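Local atomic coordinates of SusD homolog (Bacteroides thetaiotaomicron VPI-5482, PDB entry 3FDH), a protein that belongs to the SusD/RagB family and probably binds glycans at the cell surface for uptake through a partner outer-membrane transporter. Residues Phe23-Val28 against Glu113-Tyr118; Arg208-Ser213 against Lys442-Asn447; Arg439-Lys442 against Phe448-Leu451. One frame throughout, in Å; residues are numbered along the deposited sequence. Where two conformers were deposited one is given.

Contact 1. Residues Phe23-Val28 against Glu113-Tyr118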
# COMPACT_ATOMS: atom_id res chain seq x y z
N PHE A 23 -17.26 9.76 16.28
CA PHE A 23 -17.07 10.83 15.29
C PHE A 23 -15.59 11.00 14.96
O PHE A 23 -15.18 11.31 13.82
CB PHE A 23 -17.71 12.13 15.77
CG PHE A 23 -19.20 12.00 16.02
CD1 PHE A 23 -20.03 11.50 15.02
CD2 PHE A 23 -19.76 12.33 17.25
CE1 PHE A 23 -21.40 11.36 15.26
CE2 PHE A 23 -21.11 12.20 17.47
CZ PHE A 23 -21.92 11.71 16.49
N ILE A 24 -14.76 10.75 15.95
CA ILE A 24 -13.32 10.86 15.74
C ILE A 24 -12.91 9.69 14.83
O ILE A 24 -12.10 9.84 13.90
CB ILE A 24 -12.50 10.82 17.05
CG1 ILE A 24 -12.96 11.91 18.03
CG2 ILE A 24 -11.01 10.98 16.75
CD1 ILE A 24 -12.34 11.80 19.43
N LEU A 25 -13.51 8.54 15.08
CA LEU A 25 -13.14 7.34 14.32
C LEU A 25 -13.45 7.52 12.86
O LEU A 25 -12.74 7.04 11.98
CB LEU A 25 -13.87 6.10 14.86
CG LEU A 25 -13.49 4.76 14.25
CD1 LEU A 25 -11.99 4.45 14.65
CD2 LEU A 25 -14.48 3.65 14.65
N ALA A 26 -14.55 8.20 12.58
CA ALA A 26 -14.97 8.41 11.17
C ALA A 26 -13.83 9.12 10.45
O ALA A 26 -13.44 8.79 9.32
CB ALA A 26 -16.25 9.25 11.09
N ASP A 27 -13.26 10.08 11.17
CA ASP A 27 -12.18 10.90 10.62
C ASP A 27 -10.89 10.12 10.50
O ASP A 27 -10.14 10.25 9.53
CB ASP A 27 -11.92 12.11 11.50
CG ASP A 27 -10.98 13.10 10.86
OD1 ASP A 27 -11.43 13.93 10.03
OD2 ASP A 27 -9.78 13.07 11.21
N VAL A 28 -10.62 9.29 11.50
CA VAL A 28 -9.38 8.49 11.55
C VAL A 28 -9.37 7.50 10.38
O VAL A 28 -8.38 7.32 9.69
CB VAL A 28 -9.22 7.79 12.96
CG1 VAL A 28 -8.24 6.63 12.93
CG2 VAL A 28 -8.86 8.83 14.06
N GLU A 113 -7.78 1.01 18.00
CA GLU A 113 -6.49 0.36 18.32
C GLU A 113 -5.88 -0.19 17.04
O GLU A 113 -4.68 -0.09 16.81
CB GLU A 113 -6.67 -0.72 19.40
CG GLU A 113 -6.78 -0.09 20.78
CD GLU A 113 -7.35 -1.00 21.88
OE1 GLU A 113 -8.05 -1.97 21.56
OE2 GLU A 113 -7.13 -0.68 23.08
N VAL A 114 -6.75 -0.70 16.19
CA VAL A 114 -6.32 -1.19 14.88
C VAL A 114 -5.80 -0.01 14.02
O VAL A 114 -4.78 -0.09 13.34
CB VAL A 114 -7.46 -1.95 14.14
CG1 VAL A 114 -7.06 -2.26 12.65
CG2 VAL A 114 -7.82 -3.24 14.90
N MSE A 115 -6.49 1.12 14.09
CA MSE A 115 -6.04 2.26 13.27
C MSE A 115 -4.75 2.81 13.84
O MSE A 115 -3.93 3.35 13.10
CB MSE A 115 -7.07 3.38 13.19
CG MSE A 115 -8.36 3.02 12.48
SE MSE A 115 -8.01 2.99 10.60
CE MSE A 115 -7.77 1.14 10.26
N ALA A 116 -4.58 2.67 15.15
CA ALA A 116 -3.36 3.20 15.81
C ALA A 116 -2.18 2.35 15.31
O ALA A 116 -1.12 2.86 14.98
CB ALA A 116 -3.48 3.14 17.32
N ALA A 117 -2.41 1.05 15.27
CA ALA A 117 -1.40 0.10 14.85
C ALA A 117 -1.01 0.39 13.42
O ALA A 117 0.16 0.40 13.06
CB ALA A 117 -1.91 -1.35 14.97
N TYR A 118 -2.03 0.65 12.63
CA TYR A 118 -1.83 0.85 11.19
C TYR A 118 -0.98 2.06 10.92
O TYR A 118 -0.07 2.03 10.09
CB TYR A 118 -3.18 0.96 10.46
CG TYR A 118 -3.09 0.71 8.98
CD1 TYR A 118 -2.63 1.69 8.11
CD2 TYR A 118 -3.49 -0.50 8.45
CE1 TYR A 118 -2.54 1.46 6.74
CE2 TYR A 118 -3.41 -0.73 7.09
CZ TYR A 118 -2.95 0.27 6.23
OH TYR A 118 -2.88 0.02 4.87
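L25 and V28 of helix 21-37 meet M115 of helix 106-127. M115 is present as selenomethionine. The first touch in the chain is that of L25, and it is a loose one. Its CG stands opposite the backbone N (chi1 -175°), and the methyl CD1 reaches toward the other helix. L25 CD1 lies 4.5 Å from M115 CG. The side chain of L25 also rests on V180 in a loop.

One helical turn on from I24, the amide N of V28 bonds to I24 O at 2.9 Å. V28 is the main partner on this helix, and its side chain leaves the backbone facing M115. CG1 is the methyl that does the work. It lies 3.5 Å from M115 CB, which is tight for two carbons, and 3.6 Å from M115 CG. The two side chains run past each other in opposite directions. M115 presents the root of its side chain to V28. Bends at chi2 (-76°) and chi3 (99°) then turn the selenium and methyl end away.

The CA atoms of V28 and M115 are 7.3 Å apart. Helix 76-95 also packs here, with N88 touching I24 and V28. F197 of helix 191-208 also touches M115. The site joins helices 21-37 and 106-127 within the mainly helical SusD-like fold.

All three touching residues are buried and apolar, so the contact should rest on dispersion and the exclusion of water, with no polar group to fix its direction.

Contact 2. Residues Arg208-Ser213 against Lys442-Asn447; sequences RLINRS and KGLNEN
L444 turns its two methyls to two neighbouring residues, I210 and N211. CD2 lies against N211, and CD1 lies against I210. L444 and N211 pass each other in opposite directions, so the leucine runs alongside the asparagine. L444 CD2 is 3.7 Å from N211 CB and 3.5 Å from N211 OD1. The torsion of N211 places its CG across from the backbone N (chi1 -173°) and sends the amide over toward the helix end. N211 ND2 is then 3.7 Å from G443 O, too long for a hydrogen bond. The amide only packs beside this carbonyl.

I210 meets L444 differently, crossing it at about a right angle. The branch used is CG2, which comes to 4.0 Å from L444 CD1. CG1 of I210 takes the other course, anti to the backbone N.

Both chains leave a helix here. Helix 431-443 ends in a Schellman motif. N445 has a positive phi of 55°, and its N bonds to K442 O at 2.9 Å. The motif's second bond is the probable one from E446 N to M441 O. In the partner segment, helix 191-208 gives way to a short 3-10 turn that includes N211. There R212 N bonds to L209 O at 2.9 Å. The contact thus brings two helix ends of the SusD-like fold together.

Helix 216-228 packs on I210 through K216, D219 and Y220, and its D219 is hydrogen-bonded to S213 OG. Just before the turn, R208 forms salt bridges with E433 and D125. E446 forms a salt bridge with R348.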
# COMPACT_ATOMS: atom_id res chain seq x y z
N ARG A 208 6.71 -8.93 7.83
CA ARG A 208 7.55 -7.71 7.66
C ARG A 208 8.89 -7.82 8.36
O ARG A 208 9.92 -7.35 7.85
CB ARG A 208 6.83 -6.48 8.20
CG ARG A 208 7.66 -5.21 8.03
CD ARG A 208 7.40 -4.55 6.68
NE ARG A 208 6.15 -3.78 6.78
CZ ARG A 208 5.04 -4.01 6.10
NH1 ARG A 208 4.97 -4.93 5.16
NH2 ARG A 208 3.99 -3.22 6.29
N LEU A 209 8.87 -8.44 9.54
CA LEU A 209 10.05 -8.46 10.42
C LEU A 209 10.88 -9.74 10.35
O LEU A 209 11.76 -9.98 11.16
CB LEU A 209 9.65 -8.26 11.86
CG LEU A 209 8.80 -7.05 12.24
CD1 LEU A 209 8.77 -6.94 13.76
CD2 LEU A 209 9.29 -5.77 11.63
N ILE A 210 10.57 -10.54 9.37
CA ILE A 210 11.16 -11.88 9.23
C ILE A 210 12.68 -11.90 9.22
O ILE A 210 13.30 -12.79 9.76
CB ILE A 210 10.60 -12.63 7.98
CG1 ILE A 210 10.83 -14.14 8.11
CG2 ILE A 210 11.19 -12.05 6.67
CD1 ILE A 210 10.10 -14.77 9.28
N ASN A 211 13.27 -10.91 8.57
CA ASN A 211 14.72 -10.84 8.49
C ASN A 211 15.36 -10.84 9.86
O ASN A 211 16.50 -11.29 10.06
CB ASN A 211 15.13 -9.57 7.73
CG ASN A 211 16.61 -9.49 7.44
OD1 ASN A 211 17.28 -10.51 7.27
ND2 ASN A 211 17.11 -8.27 7.32
N ARG A 212 14.60 -10.36 10.83
CA ARG A 212 15.08 -10.18 12.19
C ARG A 212 14.70 -11.32 13.13
O ARG A 212 15.03 -11.33 14.30
CB ARG A 212 14.57 -8.86 12.76
CG ARG A 212 15.14 -7.64 12.12
CD ARG A 212 16.64 -7.53 12.46
NE ARG A 212 17.20 -6.33 11.86
CZ ARG A 212 18.41 -5.86 12.11
NH1 ARG A 212 19.25 -6.51 12.91
NH2 ARG A 212 18.78 -4.74 11.54
N SER A 213 14.03 -12.31 12.57
CA SER A 213 13.51 -13.41 13.38
C SER A 213 14.53 -14.40 13.92
O SER A 213 15.54 -14.68 13.29
CB SER A 213 12.47 -14.19 12.58
OG SER A 213 11.93 -15.24 13.34
N LYS A 442 15.10 -6.80 -0.40
CA LYS A 442 16.45 -6.26 -0.40
C LYS A 442 17.24 -6.67 0.84
O LYS A 442 18.39 -7.13 0.73
CB LYS A 442 16.47 -4.73 -0.49
CG LYS A 442 16.35 -4.22 -1.85
CD LYS A 442 16.57 -2.69 -1.96
CE LYS A 442 18.00 -2.26 -1.77
NZ LYS A 442 18.97 -2.69 -2.81
N GLY A 443 16.61 -6.51 2.00
CA GLY A 443 17.24 -6.90 3.25
C GLY A 443 17.53 -8.39 3.32
O GLY A 443 18.49 -8.80 3.95
N LEU A 444 16.75 -9.18 2.61
CA LEU A 444 16.89 -10.64 2.56
C LEU A 444 17.82 -11.06 1.41
O LEU A 444 18.06 -12.22 1.15
CB LEU A 444 15.52 -11.32 2.36
CG LEU A 444 14.53 -11.12 3.50
CD1 LEU A 444 13.15 -11.69 3.18
CD2 LEU A 444 15.13 -11.75 4.77
N ASN A 445 18.35 -10.05 0.74
CA ASN A 445 19.19 -10.21 -0.45
C ASN A 445 18.57 -11.02 -1.53
O ASN A 445 19.18 -11.91 -2.10
CB ASN A 445 20.55 -10.79 -0.14
CG ASN A 445 21.50 -10.56 -1.25
OD1 ASN A 445 21.26 -9.69 -2.09
ND2 ASN A 445 22.59 -11.34 -1.29
N GLU A 446 17.31 -10.69 -1.80
CA GLU A 446 16.54 -11.32 -2.87
C GLU A 446 16.28 -10.28 -3.95
O GLU A 446 15.94 -9.13 -3.68
CB GLU A 446 15.25 -11.88 -2.32
CG GLU A 446 15.49 -13.06 -1.34
CD GLU A 446 14.26 -13.47 -0.54
OE1 GLU A 446 13.25 -12.74 -0.53
OE2 GLU A 446 14.34 -14.54 0.12
N ASN A 447 16.44 -10.72 -5.19
CA ASN A 447 16.32 -9.86 -6.36
C ASN A 447 15.28 -10.45 -7.30
O ASN A 447 15.64 -10.97 -8.35
CB ASN A 447 17.66 -9.81 -7.16
CG ASN A 447 18.91 -9.41 -6.32
OD1 ASN A 447 19.08 -9.77 -5.15
ND2 ASN A 447 19.82 -8.69 -6.97

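Contact 3. Residues Arg439-Lys442 against Phe448-Leu451; sequences RRMK and FITL
This is a Met-aromatic contact between the last turn of helix 431-443 and the loop that follows it. The chain leaves the helix, turns back and sets F448 and I449 against M441. M441 is present as selenomethionine, so selenium takes the place of sulfur.

The SE atom of M441 lies 3.6 Å from F448 CD2. It is 4.8 Å from the centroid of the F448 ring and 69° off the ring normal. The approach is oblique, and the two side chains cross at about a right angle. The M441 chain is extended at chi2 (179°), which carries selenium out from the helix. It then bends at chi3 (-77°), and that bend swings the CE methyl to I449. M441 CE is 3.9 Å from I449 CG1. A single side chain thus serves both loop residues, with selenium for the ring and methyl for the isoleucine.

Helix 412-423 also borders this cluster. M417 touches M441, L413 and Q414 touch F448, and Y421 touches I449. F438, one turn back on helix 431-443, packs on I449 as well.

M441 and I449 are buried, and F448 is partly so. The grip between helix and loop is one of polarisable selenium, ring and alkyl groups. It should depend on close packing more than on any fixed polar direction.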
# COMPACT_ATOMS: atom_id res chain seq x y z
N ARG A 439 11.67 -3.62 -0.34
CA ARG A 439 12.77 -3.31 0.55
C ARG A 439 13.05 -4.49 1.51
O ARG A 439 14.18 -4.74 1.92
CB ARG A 439 12.49 -2.04 1.36
CG ARG A 439 12.50 -0.79 0.54
CD ARG A 439 12.28 0.41 1.47
NE ARG A 439 10.93 0.40 2.02
CZ ARG A 439 10.56 1.05 3.11
NH1 ARG A 439 11.45 1.71 3.79
NH2 ARG A 439 9.33 0.96 3.52
N ARG A 440 12.01 -5.24 1.82
CA ARG A 440 12.19 -6.39 2.72
C ARG A 440 13.01 -7.40 1.94
O ARG A 440 13.94 -7.99 2.50
CB ARG A 440 10.87 -6.96 3.19
CG ARG A 440 10.99 -8.27 3.92
CD ARG A 440 9.69 -8.70 4.56
NE ARG A 440 8.60 -8.85 3.62
CZ ARG A 440 8.32 -9.99 2.99
NH1 ARG A 440 9.08 -11.07 3.16
NH2 ARG A 440 7.32 -10.02 2.15
N MSE A 441 12.65 -7.61 0.67
CA MSE A 441 13.43 -8.53 -0.21
C MSE A 441 14.89 -8.11 -0.30
O MSE A 441 15.80 -8.94 -0.30
CB MSE A 441 12.86 -8.61 -1.59
CG MSE A 441 11.78 -9.60 -1.54
SE MSE A 441 10.71 -10.01 -3.15
CE MSE A 441 9.54 -8.55 -3.24
N LYS A 442 15.10 -6.80 -0.40
CA LYS A 442 16.45 -6.26 -0.40
C LYS A 442 17.24 -6.67 0.84
O LYS A 442 18.39 -7.13 0.73
CB LYS A 442 16.47 -4.73 -0.49
CG LYS A 442 16.35 -4.22 -1.85
CD LYS A 442 16.57 -2.69 -1.96
CE LYS A 442 18.00 -2.26 -1.77
NZ LYS A 442 18.97 -2.69 -2.81
N PHE A 448 14.01 -10.41 -6.92
CA PHE A 448 12.96 -11.05 -7.71
C PHE A 448 12.26 -10.06 -8.62
O PHE A 448 11.85 -10.39 -9.74
CB PHE A 448 11.93 -11.76 -6.83
CG PHE A 448 12.49 -12.83 -5.91
CD1 PHE A 448 13.53 -13.65 -6.31
CD2 PHE A 448 11.94 -13.05 -4.63
CE1 PHE A 448 14.04 -14.65 -5.44
CE2 PHE A 448 12.41 -14.04 -3.80
CZ PHE A 448 13.48 -14.82 -4.19
N ILE A 449 12.17 -8.84 -8.12
CA ILE A 449 11.47 -7.75 -8.82
C ILE A 449 12.50 -6.85 -9.47
O ILE A 449 13.28 -6.21 -8.81
CB ILE A 449 10.57 -6.89 -7.88
CG1 ILE A 449 9.59 -7.75 -7.08
CG2 ILE A 449 9.86 -5.75 -8.65
CD1 ILE A 449 8.78 -8.64 -7.90
N THR A 450 12.50 -6.84 -10.79
CA THR A 450 13.45 -6.00 -11.53
C THR A 450 12.97 -4.57 -11.69
O THR A 450 11.85 -4.31 -12.12
CB THR A 450 13.67 -6.55 -12.96
OG1 THR A 450 14.22 -7.87 -12.87
CG2 THR A 450 14.65 -5.67 -13.74
N LEU A 451 13.86 -3.65 -11.36
CA LEU A 451 13.63 -2.20 -11.55
C LEU A 451 14.63 -1.72 -12.56
O LEU A 451 15.78 -2.13 -12.52
CB LEU A 451 13.80 -1.43 -10.24
CG LEU A 451 12.81 -1.89 -9.15
CD1 LEU A 451 13.03 -0.98 -7.94
CD2 LEU A 451 11.40 -1.84 -9.67

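Contacts 2 and 3 are neighbours, with centres about 10 Å apart. Both use helix 431-443 and share K442. E446 N of contact 2 is 2.8 Å from M441 O of contact 3, a probable hydrogen bond. R208 O of contact 2 packs at 3.6 Å against R440 CD of contact 3. Contact 1 lies apart, its centre about 29 Å from that of contact 2 and about 31 Å from that of contact 3. Its helix 106-127 reaches them: D125 forms a salt bridge with R208, and its backbone O is hydrogen-bonded to R439. K442 NZ is hydrogen-bonded to a tetraethylene glycol, probably from the crystallisation liquor, so it does not by itself identify a glycan site.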